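Local coordinates for protein acetyl-CoA acetyltransferase (Mycobacterium smegmatis, PDB 4EGV) that is a monomeric thiolase-like protein that probably has acyltransferase activity, at residues 391-405 with 414-426. Sequence-based numbering, arbitrary orientation.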
# COMPACT_ATOMS: atom_id res chain seq x y z
N ALA A 391 3.54 8.98 -11.36
CA ALA A 391 4.72 9.70 -10.87
C ALA A 391 5.71 10.00 -11.94
O ALA A 391 6.13 11.12 -12.06
CB ALA A 391 5.40 8.96 -9.77
N VAL A 392 6.08 8.99 -12.71
CA VAL A 392 7.04 9.13 -13.81
C VAL A 392 6.58 10.07 -14.92
O VAL A 392 7.36 10.83 -15.38
CB VAL A 392 7.44 7.73 -14.40
CG1 VAL A 392 7.93 7.86 -15.80
CG2 VAL A 392 8.48 7.04 -13.56
N ASN A 393 5.32 10.01 -15.32
CA ASN A 393 4.72 10.96 -16.27
C ASN A 393 4.66 12.39 -15.78
O ASN A 393 4.92 13.31 -16.55
CB ASN A 393 3.25 10.57 -16.63
CG ASN A 393 3.16 9.35 -17.55
OD1 ASN A 393 3.97 9.15 -18.45
ND2 ASN A 393 2.16 8.51 -17.30
N GLU A 394 4.24 12.57 -14.53
CA GLU A 394 4.07 13.86 -13.93
C GLU A 394 5.43 14.52 -13.77
O GLU A 394 5.53 15.75 -13.84
CB GLU A 394 3.33 13.73 -12.60
CG GLU A 394 2.52 14.97 -12.19
CD GLU A 394 1.11 15.09 -12.87
OE1 GLU A 394 1.02 15.47 -14.07
OE2 GLU A 394 0.09 14.86 -12.17
N MSE A 395 6.47 13.72 -13.57
CA MSE A 395 7.86 14.21 -13.43
C MSE A 395 8.55 14.60 -14.74
O MSE A 395 9.42 15.48 -14.75
CB MSE A 395 8.72 13.26 -12.58
CG MSE A 395 8.35 13.25 -11.12
SE MSE A 395 8.01 15.05 -10.27
CE MSE A 395 6.09 15.44 -10.47
N ARG A 396 8.17 13.97 -15.85
CA ARG A 396 8.65 14.41 -17.15
C ARG A 396 8.07 15.78 -17.53
O ARG A 396 8.73 16.59 -18.16
CB ARG A 396 8.32 13.39 -18.22
CG ARG A 396 9.08 12.12 -18.13
CD ARG A 396 8.27 11.01 -18.73
NE ARG A 396 9.02 9.78 -18.91
CZ ARG A 396 8.50 8.67 -19.41
NH1 ARG A 396 7.23 8.64 -19.76
NH2 ARG A 396 9.25 7.60 -19.56
N ASP A 397 6.83 16.02 -17.13
CA ASP A 397 6.09 17.23 -17.41
C ASP A 397 6.57 18.43 -16.62
O ASP A 397 6.35 19.54 -17.04
CB ASP A 397 4.59 17.03 -17.14
CG ASP A 397 3.80 16.61 -18.38
OD1 ASP A 397 4.41 16.08 -19.34
OD2 ASP A 397 2.56 16.83 -18.41
N LYS A 398 7.20 18.18 -15.47
CA LYS A 398 7.68 19.20 -14.53
C LYS A 398 9.13 18.89 -14.19
O LYS A 398 9.45 18.48 -13.07
CB LYS A 398 6.84 19.19 -13.25
CG LYS A 398 5.41 19.59 -13.44
CD LYS A 398 4.56 19.30 -12.21
CE LYS A 398 3.21 19.97 -12.38
NZ LYS A 398 2.22 19.67 -11.33
N PRO A 399 10.03 19.07 -15.18
CA PRO A 399 11.41 18.59 -14.97
C PRO A 399 12.12 19.29 -13.80
O PRO A 399 11.96 20.49 -13.62
CB PRO A 399 12.10 18.89 -16.32
CG PRO A 399 10.98 19.31 -17.27
CD PRO A 399 9.87 19.85 -16.43
N GLY A 400 12.88 18.55 -13.01
CA GLY A 400 13.53 19.13 -11.84
C GLY A 400 12.82 18.89 -10.51
O GLY A 400 13.48 18.81 -9.47
N GLN A 401 11.48 18.79 -10.52
CA GLN A 401 10.68 18.49 -9.32
C GLN A 401 10.72 17.01 -8.87
O GLN A 401 11.19 16.15 -9.60
CB GLN A 401 9.27 18.99 -9.54
CG GLN A 401 9.16 20.49 -9.36
CD GLN A 401 7.86 21.03 -9.89
OE1 GLN A 401 7.83 21.64 -10.95
NE2 GLN A 401 6.77 20.80 -9.18
N PHE A 402 10.25 16.74 -7.66
CA PHE A 402 10.35 15.42 -7.03
C PHE A 402 9.01 14.86 -6.67
O PHE A 402 8.19 15.58 -6.18
CB PHE A 402 11.20 15.50 -5.76
CG PHE A 402 12.65 15.66 -6.02
CD1 PHE A 402 13.51 14.58 -5.94
CD2 PHE A 402 13.17 16.91 -6.35
CE1 PHE A 402 14.88 14.74 -6.18
CE2 PHE A 402 14.53 17.08 -6.59
CZ PHE A 402 15.39 16.00 -6.50
N ALA A 403 8.81 13.55 -6.88
CA ALA A 403 7.54 12.79 -6.55
C ALA A 403 7.75 11.57 -5.64
O ALA A 403 8.58 10.71 -5.92
CB ALA A 403 6.81 12.36 -7.82
N LEU A 404 6.99 11.49 -4.56
CA LEU A 404 7.10 10.39 -3.63
C LEU A 404 5.98 9.34 -3.83
O LEU A 404 4.80 9.69 -3.93
CB LEU A 404 7.13 10.93 -2.19
CG LEU A 404 7.45 9.98 -1.05
CD1 LEU A 404 8.23 10.68 -0.00
CD2 LEU A 404 6.19 9.39 -0.44
N VAL A 405 6.36 8.08 -3.89
CA VAL A 405 5.40 7.00 -3.95
C VAL A 405 5.54 6.17 -2.69
O VAL A 405 6.62 5.78 -2.34
CB VAL A 405 5.61 6.12 -5.24
CG1 VAL A 405 4.68 4.94 -5.29
CG2 VAL A 405 5.41 6.94 -6.48
N LYS A 414 4.25 -3.77 5.79
CA LYS A 414 5.33 -3.48 4.89
C LYS A 414 5.10 -2.15 4.18
O LYS A 414 3.99 -1.83 3.75
CB LYS A 414 5.46 -4.60 3.85
CG LYS A 414 6.38 -5.71 4.24
CD LYS A 414 6.13 -6.88 3.33
CE LYS A 414 7.01 -8.09 3.67
NZ LYS A 414 7.22 -8.97 2.46
N TYR A 415 6.18 -1.37 4.07
CA TYR A 415 6.15 -0.11 3.37
C TYR A 415 7.43 0.17 2.57
O TYR A 415 8.54 0.01 3.04
CB TYR A 415 5.87 0.99 4.36
CG TYR A 415 5.06 2.08 3.77
CD1 TYR A 415 3.67 1.97 3.72
CD2 TYR A 415 5.67 3.24 3.29
CE1 TYR A 415 2.87 3.00 3.20
CE2 TYR A 415 4.89 4.29 2.77
CZ TYR A 415 3.48 4.16 2.73
OH TYR A 415 2.71 5.18 2.22
N SER A 416 7.23 0.58 1.33
CA SER A 416 8.30 0.81 0.37
C SER A 416 8.05 2.12 -0.28
O SER A 416 6.96 2.42 -0.71
CB SER A 416 8.34 -0.28 -0.69
OG SER A 416 8.94 -1.44 -0.19
N VAL A 417 9.09 2.91 -0.31
CA VAL A 417 9.00 4.26 -0.79
C VAL A 417 9.97 4.46 -1.93
O VAL A 417 11.05 3.96 -1.91
CB VAL A 417 9.21 5.33 0.36
CG1 VAL A 417 8.98 6.72 -0.16
CG2 VAL A 417 8.31 5.05 1.54
N GLY A 418 9.53 5.15 -2.96
CA GLY A 418 10.38 5.64 -4.01
C GLY A 418 10.14 7.12 -4.26
O GLY A 418 9.02 7.62 -4.20
N ILE A 419 11.22 7.84 -4.52
CA ILE A 419 11.15 9.23 -4.89
C ILE A 419 11.78 9.34 -6.24
O ILE A 419 12.86 8.86 -6.45
CB ILE A 419 11.85 10.16 -3.86
CG1 ILE A 419 11.22 9.97 -2.47
CG2 ILE A 419 11.77 11.60 -4.34
CD1 ILE A 419 11.73 10.86 -1.38
N TYR A 420 11.06 9.97 -7.16
CA TYR A 420 11.42 10.10 -8.57
C TYR A 420 11.62 11.57 -9.01
O TYR A 420 10.97 12.47 -8.48
CB TYR A 420 10.31 9.46 -9.40
CG TYR A 420 10.08 8.02 -9.05
CD1 TYR A 420 10.82 7.03 -9.67
CD2 TYR A 420 9.16 7.63 -8.11
CE1 TYR A 420 10.65 5.71 -9.34
CE2 TYR A 420 8.99 6.33 -7.79
CZ TYR A 420 9.75 5.37 -8.41
OH TYR A 420 9.58 4.03 -8.13
N SER A 421 12.54 11.78 -9.95
CA SER A 421 12.86 13.10 -10.55
C SER A 421 13.67 12.97 -11.83
O SER A 421 14.39 12.00 -12.05
CB SER A 421 13.67 13.94 -9.59
OG SER A 421 13.91 15.20 -10.14
N THR A 422 13.58 13.97 -12.69
CA THR A 422 14.41 14.04 -13.89
C THR A 422 15.84 14.52 -13.61
O THR A 422 16.74 14.31 -14.43
CB THR A 422 13.81 14.99 -14.93
OG1 THR A 422 13.40 16.20 -14.30
CG2 THR A 422 12.64 14.34 -15.64
N GLU A 423 16.02 15.17 -12.46
CA GLU A 423 17.31 15.68 -12.00
C GLU A 423 18.30 14.53 -11.72
O GLU A 423 18.08 13.73 -10.83
CB GLU A 423 17.12 16.61 -10.78
CG GLU A 423 18.29 17.59 -10.48
CD GLU A 423 18.24 18.18 -9.04
OE1 GLU A 423 17.40 19.10 -8.79
OE2 GLU A 423 19.03 17.74 -8.17
N PRO A 424 19.42 14.44 -12.42
CA PRO A 424 20.24 13.25 -12.38
C PRO A 424 21.13 13.05 -11.17
O PRO A 424 21.62 13.98 -10.61
CB PRO A 424 21.11 13.43 -13.61
CG PRO A 424 20.43 14.36 -14.40
CD PRO A 424 19.84 15.30 -13.51
N ALA A 425 21.36 11.83 -10.78
CA ALA A 425 22.34 11.58 -9.75
C ALA A 425 22.76 10.17 -9.75
O ALA A 425 22.15 9.36 -10.36
CB ALA A 425 21.82 11.93 -8.43
N ASP A 426 23.81 9.89 -9.00
CA ASP A 426 24.30 8.56 -8.81
C ASP A 426 23.40 7.87 -7.85
O ASP A 426 22.91 8.46 -6.96
CB ASP A 426 25.67 8.63 -8.18
CG ASP A 426 26.77 8.72 -9.17
OD1 ASP A 426 26.54 9.16 -10.28
OD2 ASP A 426 27.90 8.35 -8.82
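Ser421 meets Phe402 with CB and Gln401 with OG. Its CB lies over one face of the Phe402 ring, 3.8 Å from the centroid, as a CH-pi contact, while OG, anti to the backbone N (chi1 -177°), reaches Gln401 O and donates to it (2.9 Å) from above the carbonyl plane. The same OG accepts from Glu423 N, an ST turn that bends the chain as the strand ends. One residue on, Thr422 OG1 is staggered between the backbone N and the carbonyl carbon (chi1 46°), which brings it to the N-H of Gly400 (N to OG1 2.7 Å), within the type II turn Lys398-Gln401; Thr422 CG2 lies against Met395 O of helix 383-397. Ile419 CG2 meets the Phe402 ring edge at CD1 (3.8 Å), and Ile419 CD1 touches Leu404 CD1; Val417 CG1 packs on Leu404 CG (3.7 Å). On the other face, Val405 CG2 touches Tyr420 CE2 obliquely (3.9 Å), with Ala391 CB looser at CD2; Tyr420 OH bonds to Gln119. Paired N-H...O bonds join Ala403 with Tyr420 and Val405 with Gly418, forming an antiparallel beta hairpin in a mixed sheet, with helix 317-330 on the Val417/Ile419 face and helix 383-397 on the Tyr420 face, as in the layered alpha/beta thiolase fold.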